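Local coordinates for crispr-associated protein Cas5, dvulg subtype (Xanthomonas oryzae pv. oryzae, PDB 3VZI) that is a Cas5d-type CRISPR-associated protein that probably acts as an endoribonuclease on CRISPR RNA in microbial immunity, at residues W189-I194 with P202-A207; D31-S36 with D56-L61; F66-R71 with A107-R112. All coordinates share one frame; numbering follows the deposited sequence.

Contact 1: residues W189-I194 with P202-A207; sequences WMLHDI and PRFFRA
Phe205 turns CG in between its own backbone N and carbonyl carbon (chi1 80°), and His192 on the partner strand swings CG away from its N (chi1 -179°); these torsions put both rings on the same side of the hairpin, the imidazole turning its edge toward the phenyl face. The pair is an offset edge-to-face contact, centroids of the His192 and Phe205 rings 5.2 Å apart and planes at 88°, with His192 CD2 3.5 Å from Phe205 CD2. Met190 runs alongside Phe205, its CG 3.7 Å from Phe205 CE2; the chain runs on straight to SD, which meets Ala207 CB at 3.5 Å and stands obliquely to the phenyl ring in a Met-aromatic contact. On the other face of this antiparallel hairpin, strands 184-194 and 202-210, Arg206 lays CB over the six-membered ring of Trp189, 4.2 Å from its centroid, while its guanidinium pairs with Asp186. Met190 and Phe205 form a hydrogen-bonded pair, Met190 N to Phe205 O and Phe205 N to Met190 O both 2.9 Å. His192 NE2 is held by Pro217 O. One face is thus a buried sulfur-aromatic cluster packed on Ile32 and Pro35, and the imidazole's rotation is fixed by a ring and a hydrogen bond.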
ATOM      1  N   TRP A 189      12.030  -7.241  -7.340  1.00 46.81           N
ATOM      2  CA  TRP A 189      12.346  -6.439  -6.191  1.00 45.74           C
ATOM      3  C   TRP A 189      11.343  -5.360  -5.952  1.00 49.56           C
ATOM      4  O   TRP A 189      10.854  -4.692  -6.916  1.00 50.78           O
ATOM      5  CB  TRP A 189      13.712  -5.836  -6.343  1.00 43.69           C
ATOM      6  CG  TRP A 189      14.827  -6.815  -6.156  1.00 44.53           C
ATOM      7  CD1 TRP A 189      15.601  -7.390  -7.138  1.00 44.96           C
ATOM      8  CD2 TRP A 189      15.352  -7.361  -4.898  1.00 44.76           C
ATOM      9  NE1 TRP A 189      16.547  -8.209  -6.604  1.00 45.42           N
ATOM     10  CE2 TRP A 189      16.466  -8.240  -5.273  1.00 45.26           C
ATOM     11  CE3 TRP A 189      15.031  -7.218  -3.557  1.00 44.26           C
ATOM     12  CZ2 TRP A 189      17.219  -8.939  -4.333  1.00 44.90           C
ATOM     13  CZ3 TRP A 189      15.801  -7.929  -2.616  1.00 46.41           C
ATOM     14  CH2 TRP A 189      16.869  -8.772  -3.002  1.00 44.39           C
ATOM     15  N   MET A 190      11.045  -5.178  -4.661  1.00 45.61           N
ATOM     16  CA  MET A 190      10.110  -4.170  -4.237  1.00 45.57           C
ATOM     17  C   MET A 190      10.336  -3.771  -2.781  1.00 48.61           C
ATOM     18  O   MET A 190      10.973  -4.518  -1.996  1.00 44.68           O
ATOM     19  CB  MET A 190       8.672  -4.653  -4.469  1.00 43.55           C
ATOM     20  CG  MET A 190       8.182  -5.740  -3.541  1.00 40.93           C
ATOM     21  SD  MET A 190       6.519  -6.222  -4.052  1.00 42.84           S
ATOM     22  CE  MET A 190       5.593  -4.797  -3.437  1.00 41.37           C
ATOM     23  N   LEU A 191       9.839  -2.574  -2.440  1.00 48.20           N
ATOM     24  CA  LEU A 191       9.917  -2.068  -1.082  1.00 48.48           C
ATOM     25  C   LEU A 191       9.294  -3.062  -0.140  1.00 46.27           C
ATOM     26  O   LEU A 191       8.200  -3.526  -0.372  1.00 46.02           O
ATOM     27  CB  LEU A 191       9.160  -0.753  -0.969  1.00 51.63           C
ATOM     28  CG  LEU A 191       9.089  -0.155   0.438  1.00 51.79           C
ATOM     29  CD1 LEU A 191      10.391   0.545   0.827  1.00 49.77           C
ATOM     30  CD2 LEU A 191       7.890   0.772   0.506  1.00 50.07           C
ATOM     31  N   HIS A 192      10.006  -3.395   0.924  1.00 51.12           N
ATOM     32  CA  HIS A 192       9.509  -4.330   1.922  1.00 49.95           C
ATOM     33  C   HIS A 192       8.818  -3.512   2.949  1.00 52.24           C
ATOM     34  O   HIS A 192       7.623  -3.606   3.121  1.00 57.78           O
ATOM     35  CB  HIS A 192      10.660  -5.113   2.546  1.00 49.18           C
ATOM     36  CG  HIS A 192      10.222  -6.117   3.585  1.00 51.90           C
ATOM     37  ND1 HIS A 192      10.255  -5.856   4.913  1.00 52.85           N
ATOM     38  CD2 HIS A 192       9.713  -7.416   3.451  1.00 51.43           C
ATOM     39  CE1 HIS A 192       9.790  -6.924   5.588  1.00 51.55           C
ATOM     40  NE2 HIS A 192       9.461  -7.879   4.692  1.00 49.86           N
ATOM     41  N   ASP A 193       9.588  -2.686   3.639  1.00 56.62           N
ATOM     42  CA  ASP A 193       9.099  -1.821   4.683  1.00 55.73           C
ATOM     43  C   ASP A 193      10.256  -0.939   5.100  1.00 56.62           C
ATOM     44  O   ASP A 193      11.396  -1.144   4.709  1.00 57.31           O
ATOM     45  CB  ASP A 193       8.592  -2.632   5.870  1.00 55.88           C
ATOM     46  CG  ASP A 193       7.580  -1.879   6.725  1.00 56.67           C
ATOM     47  OD1 ASP A 193       6.949  -2.524   7.598  1.00 55.77           O
ATOM     48  OD2 ASP A 193       7.421  -0.652   6.542  1.00 57.41           O
ATOM     49  N   ILE A 194       9.928   0.044   5.908  1.00 60.57           N
ATOM     50  CA  ILE A 194      10.817   1.106   6.310  1.00 64.75           C
ATOM     51  C   ILE A 194      11.513   0.712   7.624  1.00 67.53           C
ATOM     52  O   ILE A 194      10.971  -0.059   8.405  1.00 66.81           O
ATOM     53  CB  ILE A 194       9.939   2.371   6.397  1.00 64.13           C
ATOM     54  CG1 ILE A 194      10.156   3.236   5.149  1.00 63.01           C
ATOM     55  CG2 ILE A 194      10.031   3.074   7.747  1.00 65.78           C
ATOM     56  CD1 ILE A 194       8.847   3.680   4.537  1.00 64.42           C
ATOM     57  N   PRO A 202      14.519   2.884   3.629  1.00 65.23           N
ATOM     58  CA  PRO A 202      13.699   1.787   3.126  1.00 59.66           C
ATOM     59  C   PRO A 202      14.474   0.480   2.972  1.00 58.29           C
ATOM     60  O   PRO A 202      15.691   0.489   2.854  1.00 63.60           O
ATOM     61  CB  PRO A 202      13.247   2.308   1.764  1.00 60.49           C
ATOM     62  CG  PRO A 202      14.386   3.177   1.311  1.00 62.95           C
ATOM     63  CD  PRO A 202      14.935   3.814   2.559  1.00 64.15           C
ATOM     64  N   ARG A 203      13.765  -0.636   2.987  1.00 56.25           N
ATOM     65  CA  ARG A 203      14.348  -1.940   2.685  1.00 56.27           C
ATOM     66  C   ARG A 203      13.542  -2.655   1.577  1.00 53.90           C
ATOM     67  O   ARG A 203      12.361  -2.332   1.330  1.00 49.89           O
ATOM     68  CB  ARG A 203      14.425  -2.810   3.942  1.00 59.46           C
ATOM     69  CG  ARG A 203      15.564  -2.467   4.884  1.00 68.60           C
ATOM     70  CD  ARG A 203      15.049  -2.553   6.311  1.00 78.94           C
ATOM     71  NE  ARG A 203      16.039  -3.030   7.278  1.00 91.40           N
ATOM     72  CZ  ARG A 203      16.879  -2.251   7.965  1.00 99.97           C
ATOM     73  NH1 ARG A 203      16.892  -0.930   7.791  1.00102.55           N
ATOM     74  NH2 ARG A 203      17.722  -2.800   8.831  1.00102.80           N
ATOM     75  N   PHE A 204      14.181  -3.622   0.916  1.00 50.40           N
ATOM     76  CA  PHE A 204      13.550  -4.295  -0.195  1.00 48.34           C
ATOM     77  C   PHE A 204      13.675  -5.809  -0.107  1.00 49.11           C
ATOM     78  O   PHE A 204      14.598  -6.343   0.498  1.00 51.89           O
ATOM     79  CB  PHE A 204      14.133  -3.802  -1.528  1.00 46.84           C
ATOM     80  CG  PHE A 204      14.119  -2.303  -1.685  1.00 47.23           C
ATOM     81  CD1 PHE A 204      13.132  -1.674  -2.446  1.00 45.51           C
ATOM     82  CD2 PHE A 204      15.106  -1.508  -1.077  1.00 46.93           C
ATOM     83  CE1 PHE A 204      13.126  -0.282  -2.577  1.00 46.38           C
ATOM     84  CE2 PHE A 204      15.104  -0.123  -1.208  1.00 45.55           C
ATOM     85  CZ  PHE A 204      14.115   0.492  -1.953  1.00 45.49           C
ATOM     86  N   PHE A 205      12.725  -6.488  -0.739  1.00 47.91           N
ATOM     87  CA  PHE A 205      12.755  -7.909  -0.898  1.00 44.48           C
ATOM     88  C   PHE A 205      12.295  -8.263  -2.323  1.00 46.35           C
ATOM     89  O   PHE A 205      11.628  -7.441  -3.002  1.00 44.19           O
ATOM     90  CB  PHE A 205      11.880  -8.553   0.176  1.00 42.89           C
ATOM     91  CG  PHE A 205      10.384  -8.535  -0.116  1.00 41.28           C
ATOM     92  CD1 PHE A 205       9.697  -9.733  -0.408  1.00 40.39           C
ATOM     93  CD2 PHE A 205       9.646  -7.363  -0.026  1.00 38.03           C
ATOM     94  CE1 PHE A 205       8.310  -9.748  -0.629  1.00 38.46           C
ATOM     95  CE2 PHE A 205       8.272  -7.375  -0.255  1.00 38.27           C
ATOM     96  CZ  PHE A 205       7.597  -8.566  -0.576  1.00 36.54           C
ATOM     97  N   ARG A 206      12.670  -9.465  -2.788  1.00 45.97           N
ATOM     98  CA  ARG A 206      12.168  -9.975  -4.063  1.00 44.87           C
ATOM     99  C   ARG A 206      10.845 -10.669  -3.819  1.00 41.78           C
ATOM    100  O   ARG A 206      10.798 -11.666  -3.138  1.00 41.54           O
ATOM    101  CB  ARG A 206      13.170 -10.922  -4.726  1.00 46.31           C
ATOM    102  CG  ARG A 206      12.845 -11.186  -6.181  1.00 45.35           C
ATOM    103  CD  ARG A 206      14.110 -11.313  -7.004  1.00 50.37           C
ATOM    104  NE  ARG A 206      13.799 -11.428  -8.428  1.00 53.37           N
ATOM    105  CZ  ARG A 206      14.631 -11.142  -9.435  1.00 56.35           C
ATOM    106  NH1 ARG A 206      14.191 -11.291 -10.676  1.00 58.69           N
ATOM    107  NH2 ARG A 206      15.882 -10.707  -9.235  1.00 55.38           N
ATOM    108  N   ALA A 207       9.770 -10.135  -4.368  1.00 41.23           N
ATOM    109  CA  ALA A 207       8.446 -10.686  -4.094  1.00 40.94           C
ATOM    110  C   ALA A 207       8.246 -11.836  -5.052  1.00 44.79           C
ATOM    111  O   ALA A 207       8.651 -11.721  -6.226  1.00 48.84           O
ATOM    112  CB  ALA A 207       7.360  -9.629  -4.261  1.00 34.49           C
TER

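Contact 2: residues D31-S36 with D56-L61; sequences DIITPS and DSIQVL
Thr34 OG1 accepts the hydrogen bond from Ala37 N that N-caps helix 35-45, and the same residue's carbonyl carbon C lies 4.5 Å from Ile58 CD1 on strand 51-60. Beyond the cap, aliphatic side chains of the strand do the touching, against methyls and backbone alike. Ile58 reaches across with two branches: CG2, which stands opposite its backbone N, meets Ile33 CG2 at 3.7 Å, and CD1 at the end of the other branch comes 3.7 Å from Ile33 O and 4.4 Å from Pro35 N. Two residues further along the strand, Val60 offers CG2 to Ile32 CG2, methyl to methyl at 3.8 Å, the two side chains crossing at about a right angle. In the RRM-like ferredoxin fold, with sheet order 4-1-3-2, these residues join the lead-in of the first helix to the strand that follows it. Ile33 also rests on Tyr116 and Ile118 of the adjacent strand 114-124, whereas Ile32 leans on Val214, Leu187 and Met190. With no hydrogen bond between 31-36 and 56-61, van der Waals packing of buried aliphatic groups holds the two segments against each other, and the cap at Thr34 sets where the helix begins.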
ATOM      1  N   ASP A  31       3.458  -3.211  -8.657  1.00 40.17           N
ATOM      2  CA  ASP A  31       2.424  -4.122  -9.159  1.00 40.47           C
ATOM      3  C   ASP A  31       1.429  -4.550  -8.101  1.00 41.32           C
ATOM      4  O   ASP A  31       0.299  -4.911  -8.447  1.00 45.37           O
ATOM      5  CB  ASP A  31       3.045  -5.398  -9.713  1.00 41.14           C
ATOM      6  CG  ASP A  31       3.709  -5.207 -11.057  1.00 44.37           C
ATOM      7  OD1 ASP A  31       4.321  -4.138 -11.290  1.00 45.31           O
ATOM      8  OD2 ASP A  31       3.657  -6.165 -11.873  1.00 46.22           O
ATOM      9  N   ILE A  32       1.850  -4.580  -6.832  1.00 39.29           N
ATOM     10  CA  ILE A  32       0.961  -4.971  -5.735  1.00 38.99           C
ATOM     11  C   ILE A  32       1.223  -4.121  -4.486  1.00 41.03           C
ATOM     12  O   ILE A  32       2.300  -3.514  -4.361  1.00 40.50           O
ATOM     13  CB  ILE A  32       1.136  -6.466  -5.361  1.00 38.03           C
ATOM     14  CG1 ILE A  32       2.524  -6.711  -4.725  1.00 37.58           C
ATOM     15  CG2 ILE A  32       0.904  -7.349  -6.570  1.00 35.99           C
ATOM     16  CD1 ILE A  32       2.660  -8.012  -3.956  1.00 34.79           C
ATOM     17  N   ILE A  33       0.262  -4.093  -3.552  1.00 39.82           N
ATOM     18  CA  ILE A  33       0.488  -3.438  -2.247  1.00 40.17           C
ATOM     19  C   ILE A  33       1.798  -3.944  -1.633  1.00 39.62           C
ATOM     20  O   ILE A  33       2.120  -5.157  -1.708  1.00 36.85           O
ATOM     21  CB  ILE A  33      -0.701  -3.683  -1.273  1.00 41.60           C
ATOM     22  CG1 ILE A  33      -0.601  -2.811   0.004  1.00 42.36           C
ATOM     23  CG2 ILE A  33      -0.895  -5.183  -1.007  1.00 41.83           C
ATOM     24  CD1 ILE A  33      -1.752  -2.981   1.010  1.00 40.25           C
ATOM     25  N   THR A  34       2.562  -3.001  -1.081  1.00 38.48           N
ATOM     26  CA  THR A  34       3.788  -3.280  -0.338  1.00 36.50           C
ATOM     27  C   THR A  34       3.437  -3.676   1.082  1.00 37.30           C
ATOM     28  O   THR A  34       2.329  -3.319   1.577  1.00 36.53           O
ATOM     29  CB  THR A  34       4.630  -2.004  -0.230  1.00 39.28           C
ATOM     30  OG1 THR A  34       3.891  -0.996   0.483  1.00 40.95           O
ATOM     31  CG2 THR A  34       5.059  -1.476  -1.601  1.00 37.78           C
ATOM     32  N   PRO A  35       4.362  -4.367   1.787  1.00 37.01           N
ATOM     33  CA  PRO A  35       4.108  -4.657   3.227  1.00 36.97           C
ATOM     34  C   PRO A  35       3.927  -3.392   4.069  1.00 39.68           C
ATOM     35  O   PRO A  35       3.028  -3.359   4.900  1.00 40.82           O
ATOM     36  CB  PRO A  35       5.361  -5.417   3.663  1.00 36.51           C
ATOM     37  CG  PRO A  35       5.798  -6.104   2.424  1.00 37.64           C
ATOM     38  CD  PRO A  35       5.523  -5.112   1.291  1.00 38.25           C
ATOM     39  N   SER A  36       4.729  -2.348   3.840  1.00 39.80           N
ATOM     40  CA  SER A  36       4.581  -1.122   4.632  1.00 43.40           C
ATOM     41  C   SER A  36       3.231  -0.469   4.443  1.00 41.89           C
ATOM     42  O   SER A  36       2.612  -0.075   5.422  1.00 42.58           O
ATOM     43  CB  SER A  36       5.719  -0.096   4.413  1.00 48.70           C
ATOM     44  OG  SER A  36       5.732   0.407   3.100  1.00 52.78           O
ATOM     45  N   ASP A  56       2.403 -10.861   7.369  1.00 41.48           N
ATOM     46  CA  ASP A  56       2.913 -12.201   7.075  1.00 38.32           C
ATOM     47  C   ASP A  56       2.738 -12.563   5.607  1.00 39.25           C
ATOM     48  O   ASP A  56       3.616 -13.211   5.004  1.00 39.45           O
ATOM     49  CB  ASP A  56       2.174 -13.236   7.906  1.00 38.03           C
ATOM     50  CG  ASP A  56       2.112 -12.874   9.392  1.00 41.06           C
ATOM     51  OD1 ASP A  56       3.164 -12.754  10.023  1.00 41.54           O
ATOM     52  OD2 ASP A  56       1.005 -12.724   9.947  1.00 41.94           O
ATOM     53  N   SER A  57       1.588 -12.194   5.031  1.00 37.25           N
ATOM     54  CA  SER A  57       1.344 -12.467   3.611  1.00 36.03           C
ATOM     55  C   SER A  57       0.257 -11.600   3.003  1.00 35.26           C
ATOM     56  O   SER A  57      -0.602 -11.092   3.699  1.00 35.49           O
ATOM     57  CB  SER A  57       1.033 -13.930   3.389  1.00 39.12           C
ATOM     58  OG  SER A  57      -0.341 -14.152   3.574  1.00 45.70           O
ATOM     59  N   ILE A  58       0.333 -11.415   1.695  1.00 35.31           N
ATOM     60  CA  ILE A  58      -0.638 -10.637   0.926  1.00 35.61           C
ATOM     61  C   ILE A  58      -1.209 -11.569  -0.139  1.00 36.76           C
ATOM     62  O   ILE A  58      -0.468 -12.297  -0.774  1.00 40.11           O
ATOM     63  CB  ILE A  58       0.069  -9.484   0.207  1.00 35.75           C
ATOM     64  CG1 ILE A  58       0.505  -8.419   1.218  1.00 35.50           C
ATOM     65  CG2 ILE A  58      -0.790  -8.887  -0.908  1.00 35.32           C
ATOM     66  CD1 ILE A  58       1.863  -7.840   0.871  1.00 34.15           C
ATOM     67  N   GLN A  59      -2.516 -11.561  -0.329  1.00 37.36           N
ATOM     68  CA  GLN A  59      -3.162 -12.366  -1.367  1.00 40.11           C
ATOM     69  C   GLN A  59      -3.697 -11.386  -2.380  1.00 39.83           C
ATOM     70  O   GLN A  59      -4.474 -10.517  -2.027  1.00 41.29           O
ATOM     71  CB  GLN A  59      -4.327 -13.137  -0.771  1.00 42.81           C
ATOM     72  CG  GLN A  59      -5.119 -13.948  -1.765  1.00 51.45           C
ATOM     73  CD  GLN A  59      -4.580 -15.341  -1.939  1.00 60.30           C
ATOM     74  OE1 GLN A  59      -4.274 -16.037  -0.956  1.00 69.58           O
ATOM     75  NE2 GLN A  59      -4.453 -15.768  -3.194  1.00 63.78           N
ATOM     76  N   VAL A  60      -3.251 -11.468  -3.624  1.00 41.07           N
ATOM     77  CA  VAL A  60      -3.764 -10.562  -4.655  1.00 41.20           C
ATOM     78  C   VAL A  60      -5.053 -11.194  -5.180  1.00 44.36           C
ATOM     79  O   VAL A  60      -5.076 -12.376  -5.577  1.00 47.34           O
ATOM     80  CB  VAL A  60      -2.689 -10.348  -5.736  1.00 41.58           C
ATOM     81  CG1 VAL A  60      -3.105  -9.367  -6.836  1.00 37.84           C
ATOM     82  CG2 VAL A  60      -1.412  -9.903  -5.054  1.00 40.16           C
ATOM     83  N   LEU A  61      -6.145 -10.442  -5.122  1.00 43.87           N
ATOM     84  CA  LEU A  61      -7.393 -10.972  -5.602  1.00 42.69           C
ATOM     85  C   LEU A  61      -7.688 -10.655  -7.045  1.00 46.50           C
ATOM     86  O   LEU A  61      -8.321 -11.478  -7.722  1.00 53.35           O
ATOM     87  CB  LEU A  61      -8.542 -10.583  -4.711  1.00 42.18           C
ATOM     88  CG  LEU A  61      -8.480 -11.138  -3.280  1.00 41.21           C
ATOM     89  CD1 LEU A  61      -9.521 -10.419  -2.448  1.00 42.98           C
ATOM     90  CD2 LEU A  61      -8.660 -12.644  -3.127  1.00 40.73           C
TER

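Contact 3: residues F66-R71 with A107-R112; sequences FESIRR and AATVLR
Glu67 leaves its strand with CB 4.2 Å from Val110 O and 4.4 Å from Val110 CG2, on the face of the sheet that also carries Ile69 and Ala108. CG stands opposite the backbone N (chi1 -158°), and the chain stays extended beyond it, which carries CD to Arg112. At the tip OE1 makes a salt bridge with Arg112 NE at 2.9 Å; it comes in over a face of the guanidinium, carboxylate and guanidinium planes 47° apart, and OE2 stays farther off, 3.5 Å from the same NE. A second arginine, Arg15, lies at a longer, weak ion-pair distance from OE1, so two positive groups gather about this carboxylate and probably help keep it ionised. The strands beneath, 66-69 and 108-112, run antiparallel but are no tight hairpin: helices 80-88 and 92-103 lie in the connection, and 108-112 also pairs with 15-16 and 27-28. Ile69 and Ala108 bond reciprocally through N and O, whereas Glu67 N to Val110 O is weak. Ile69 CD1 crosses to Val110 CG2 at 3.5 Å. At one end Leu111 sets CD2 over the Phe66 ring, 4.1 Å from its centroid, in a CH-pi contact. At the other, Ala107 CB sits in the plane of the Arg70 guanidinium, at its edge, 3.5 Å from Arg70 NE, and Arg70 NH1 bridges to Asp102.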
ATOM      1  N   PHE A  66      -2.863  -1.371 -15.131  1.00 58.21           N
ATOM      2  CA  PHE A  66      -2.423  -0.023 -14.844  1.00 57.26           C
ATOM      3  C   PHE A  66      -3.255   0.966 -15.624  1.00 61.76           C
ATOM      4  O   PHE A  66      -4.024   0.575 -16.484  1.00 64.52           O
ATOM      5  CB  PHE A  66      -0.920   0.133 -15.144  1.00 56.56           C
ATOM      6  CG  PHE A  66      -0.038  -0.531 -14.131  1.00 53.63           C
ATOM      7  CD1 PHE A  66       0.256   0.105 -12.915  1.00 53.64           C
ATOM      8  CD2 PHE A  66       0.455  -1.812 -14.354  1.00 52.71           C
ATOM      9  CE1 PHE A  66       1.045  -0.517 -11.946  1.00 52.36           C
ATOM     10  CE2 PHE A  66       1.239  -2.445 -13.378  1.00 53.51           C
ATOM     11  CZ  PHE A  66       1.540  -1.796 -12.178  1.00 50.16           C
ATOM     12  N   GLU A  67      -3.101   2.251 -15.320  1.00 64.51           N
ATOM     13  CA  GLU A  67      -3.842   3.302 -15.981  1.00 66.71           C
ATOM     14  C   GLU A  67      -3.051   4.591 -15.828  1.00 68.77           C
ATOM     15  O   GLU A  67      -2.571   4.894 -14.737  1.00 63.29           O
ATOM     16  CB  GLU A  67      -5.213   3.448 -15.335  1.00 69.68           C
ATOM     17  CG  GLU A  67      -6.277   4.112 -16.188  1.00 77.76           C
ATOM     18  CD  GLU A  67      -7.602   4.242 -15.455  1.00 80.52           C
ATOM     19  OE1 GLU A  67      -7.652   3.846 -14.275  1.00 82.31           O
ATOM     20  OE2 GLU A  67      -8.587   4.754 -16.038  1.00 84.01           O
ATOM     21  N   SER A  68      -2.886   5.332 -16.929  1.00 73.63           N
ATOM     22  CA  SER A  68      -2.324   6.669 -16.841  1.00 78.84           C
ATOM     23  C   SER A  68      -3.397   7.689 -16.520  1.00 83.92           C
ATOM     24  O   SER A  68      -4.425   7.766 -17.193  1.00 86.24           O
ATOM     25  CB  SER A  68      -1.553   7.059 -18.092  1.00 81.63           C
ATOM     26  OG  SER A  68      -0.215   6.620 -17.972  1.00 80.45           O
ATOM     27  N   ILE A  69      -3.113   8.474 -15.482  1.00 87.72           N
ATOM     28  CA  ILE A  69      -4.076   9.368 -14.833  1.00 90.93           C
ATOM     29  C   ILE A  69      -3.486  10.757 -14.488  1.00 93.88           C
ATOM     30  O   ILE A  69      -2.323  10.863 -14.086  1.00 93.56           O
ATOM     31  CB  ILE A  69      -4.671   8.626 -13.617  1.00 85.34           C
ATOM     32  CG1 ILE A  69      -5.961   7.941 -14.055  1.00 89.21           C
ATOM     33  CG2 ILE A  69      -4.872   9.520 -12.401  1.00 84.15           C
ATOM     34  CD1 ILE A  69      -6.121   6.546 -13.499  1.00 89.08           C
ATOM     35  N   ARG A  70      -4.281  11.814 -14.674  1.00 97.28           N
ATOM     36  CA  ARG A  70      -3.846  13.191 -14.367  1.00101.30           C
ATOM     37  C   ARG A  70      -4.982  13.973 -13.714  1.00105.25           C
ATOM     38  O   ARG A  70      -6.106  13.926 -14.207  1.00111.05           O
ATOM     39  CB  ARG A  70      -3.372  13.927 -15.631  1.00101.37           C
ATOM     40  CG  ARG A  70      -2.780  13.045 -16.720  1.00 97.55           C
ATOM     41  CD  ARG A  70      -2.079  13.874 -17.774  1.00 98.68           C
ATOM     42  NE  ARG A  70      -0.648  13.968 -17.501  1.00 96.12           N
ATOM     43  CZ  ARG A  70       0.166  14.895 -18.005  1.00 99.15           C
ATOM     44  NH1 ARG A  70      -0.297  15.844 -18.817  1.00106.09           N
ATOM     45  NH2 ARG A  70       1.456  14.879 -17.695  1.00 95.69           N
ATOM     46  N   ARG A  71      -4.690  14.693 -12.624  1.00109.22           N
ATOM     47  CA  ARG A  71      -5.723  15.399 -11.824  1.00109.91           C
ATOM     48  C   ARG A  71      -6.048  16.794 -12.357  1.00111.39           C
ATOM     49  O   ARG A  71      -6.032  17.033 -13.566  1.00113.28           O
ATOM     50  CB  ARG A  71      -5.299  15.493 -10.351  1.00108.49           C
ATOM     51  CG  ARG A  71      -6.437  15.689  -9.353  1.00109.64           C
ATOM     52  CD  ARG A  71      -6.877  14.378  -8.698  1.00107.19           C
ATOM     53  NE  ARG A  71      -5.803  13.730  -7.933  1.00105.64           N
ATOM     54  CZ  ARG A  71      -5.696  12.411  -7.720  1.00103.53           C
ATOM     55  NH1 ARG A  71      -6.599  11.563  -8.212  1.00 98.19           N
ATOM     56  NH2 ARG A  71      -4.671  11.930  -7.015  1.00 98.54           N
ATOM     57  N   ALA A 107       0.940  13.649 -12.980  1.00 85.60           N
ATOM     58  CA  ALA A 107       0.695  12.446 -13.804  1.00 81.55           C
ATOM     59  C   ALA A 107       1.110  11.191 -13.066  1.00 80.00           C
ATOM     60  O   ALA A 107       2.201  11.160 -12.479  1.00 83.81           O
ATOM     61  CB  ALA A 107       1.420  12.530 -15.133  1.00 76.91           C
ATOM     62  N   ALA A 108       0.245  10.169 -13.090  1.00 75.52           N
ATOM     63  CA  ALA A 108       0.559   8.913 -12.441  1.00 69.22           C
ATOM     64  C   ALA A 108       0.132   7.663 -13.217  1.00 68.88           C
ATOM     65  O   ALA A 108      -0.784   7.698 -14.051  1.00 68.87           O
ATOM     66  CB  ALA A 108      -0.029   8.899 -11.046  1.00 69.45           C
ATOM     67  N   THR A 109       0.824   6.564 -12.912  1.00 64.26           N
ATOM     68  CA  THR A 109       0.514   5.241 -13.406  1.00 59.71           C
ATOM     69  C   THR A 109       0.117   4.382 -12.202  1.00 57.30           C
ATOM     70  O   THR A 109       0.961   3.873 -11.454  1.00 59.36           O
ATOM     71  CB  THR A 109       1.716   4.650 -14.158  1.00 57.71           C
ATOM     72  OG1 THR A 109       2.119   5.588 -15.151  1.00 59.85           O
ATOM     73  CG2 THR A 109       1.352   3.330 -14.845  1.00 54.79           C
ATOM     74  N   VAL A 110      -1.186   4.225 -12.037  1.00 55.75           N
ATOM     75  CA  VAL A 110      -1.782   3.692 -10.828  1.00 51.84           C
ATOM     76  C   VAL A 110      -2.360   2.330 -11.166  1.00 53.42           C
ATOM     77  O   VAL A 110      -2.616   2.036 -12.373  1.00 52.66           O
ATOM     78  CB  VAL A 110      -2.894   4.628 -10.336  1.00 53.44           C
ATOM     79  CG1 VAL A 110      -2.309   6.006 -10.065  1.00 55.86           C
ATOM     80  CG2 VAL A 110      -4.040   4.738 -11.345  1.00 53.81           C
ATOM     81  N   LEU A 111      -2.502   1.482 -10.130  1.00 50.28           N
ATOM     82  CA  LEU A 111      -3.225   0.210 -10.253  1.00 48.41           C
ATOM     83  C   LEU A 111      -4.714   0.522 -10.319  1.00 50.44           C
ATOM     84  O   LEU A 111      -5.191   1.467  -9.661  1.00 50.53           O
ATOM     85  CB  LEU A 111      -2.946  -0.715  -9.062  1.00 45.30           C
ATOM     86  CG  LEU A 111      -1.551  -1.341  -8.922  1.00 42.50           C
ATOM     87  CD1 LEU A 111      -1.274  -1.729  -7.477  1.00 38.04           C
ATOM     88  CD2 LEU A 111      -1.312  -2.523  -9.888  1.00 41.02           C
ATOM     89  N   ARG A 112      -5.438  -0.236 -11.133  1.00 50.77           N
ATOM     90  CA  ARG A 112      -6.868  -0.031 -11.295  1.00 55.97           C
ATOM     91  C   ARG A 112      -7.595  -1.212 -10.603  1.00 55.85           C
ATOM     92  O   ARG A 112      -7.009  -2.275 -10.459  1.00 57.46           O
ATOM     93  CB  ARG A 112      -7.169   0.151 -12.794  1.00 60.33           C
ATOM     94  CG  ARG A 112      -8.555  -0.251 -13.287  1.00 68.16           C
ATOM     95  CD  ARG A 112      -8.932   0.404 -14.630  1.00 76.48           C
ATOM     96  NE  ARG A 112      -9.587   1.728 -14.496  1.00 83.77           N
ATOM     97  CZ  ARG A 112     -10.319   2.153 -13.451  1.00 79.29           C
ATOM     98  NH1 ARG A 112     -10.544   1.375 -12.404  1.00 76.56           N
ATOM     99  NH2 ARG A 112     -10.842   3.370 -13.452  1.00 80.14           N
TER

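Overall arrangement
Contact 2 sits between the other two and touches both. The centres of contacts 1 and 2 are about 11 Å apart; His192 O of the hairpin and Ser36 N at the helix start, 3.2 Å apart, probably form a hydrogen bond, and Leu191 CD2 packs 3.4 Å from Ser36 OG. Toward contact 3, with centres about 19 Å away, the other end of 31-36 makes the join, Asp31 OD1 lying 3.7 Å from Phe66 CZ. Strand 51-60 of contact 2 is followed directly in the chain by strand 66-69 of contact 3. Contacts 1 and 3 do not meet: their nearest atoms are about 9 Å apart.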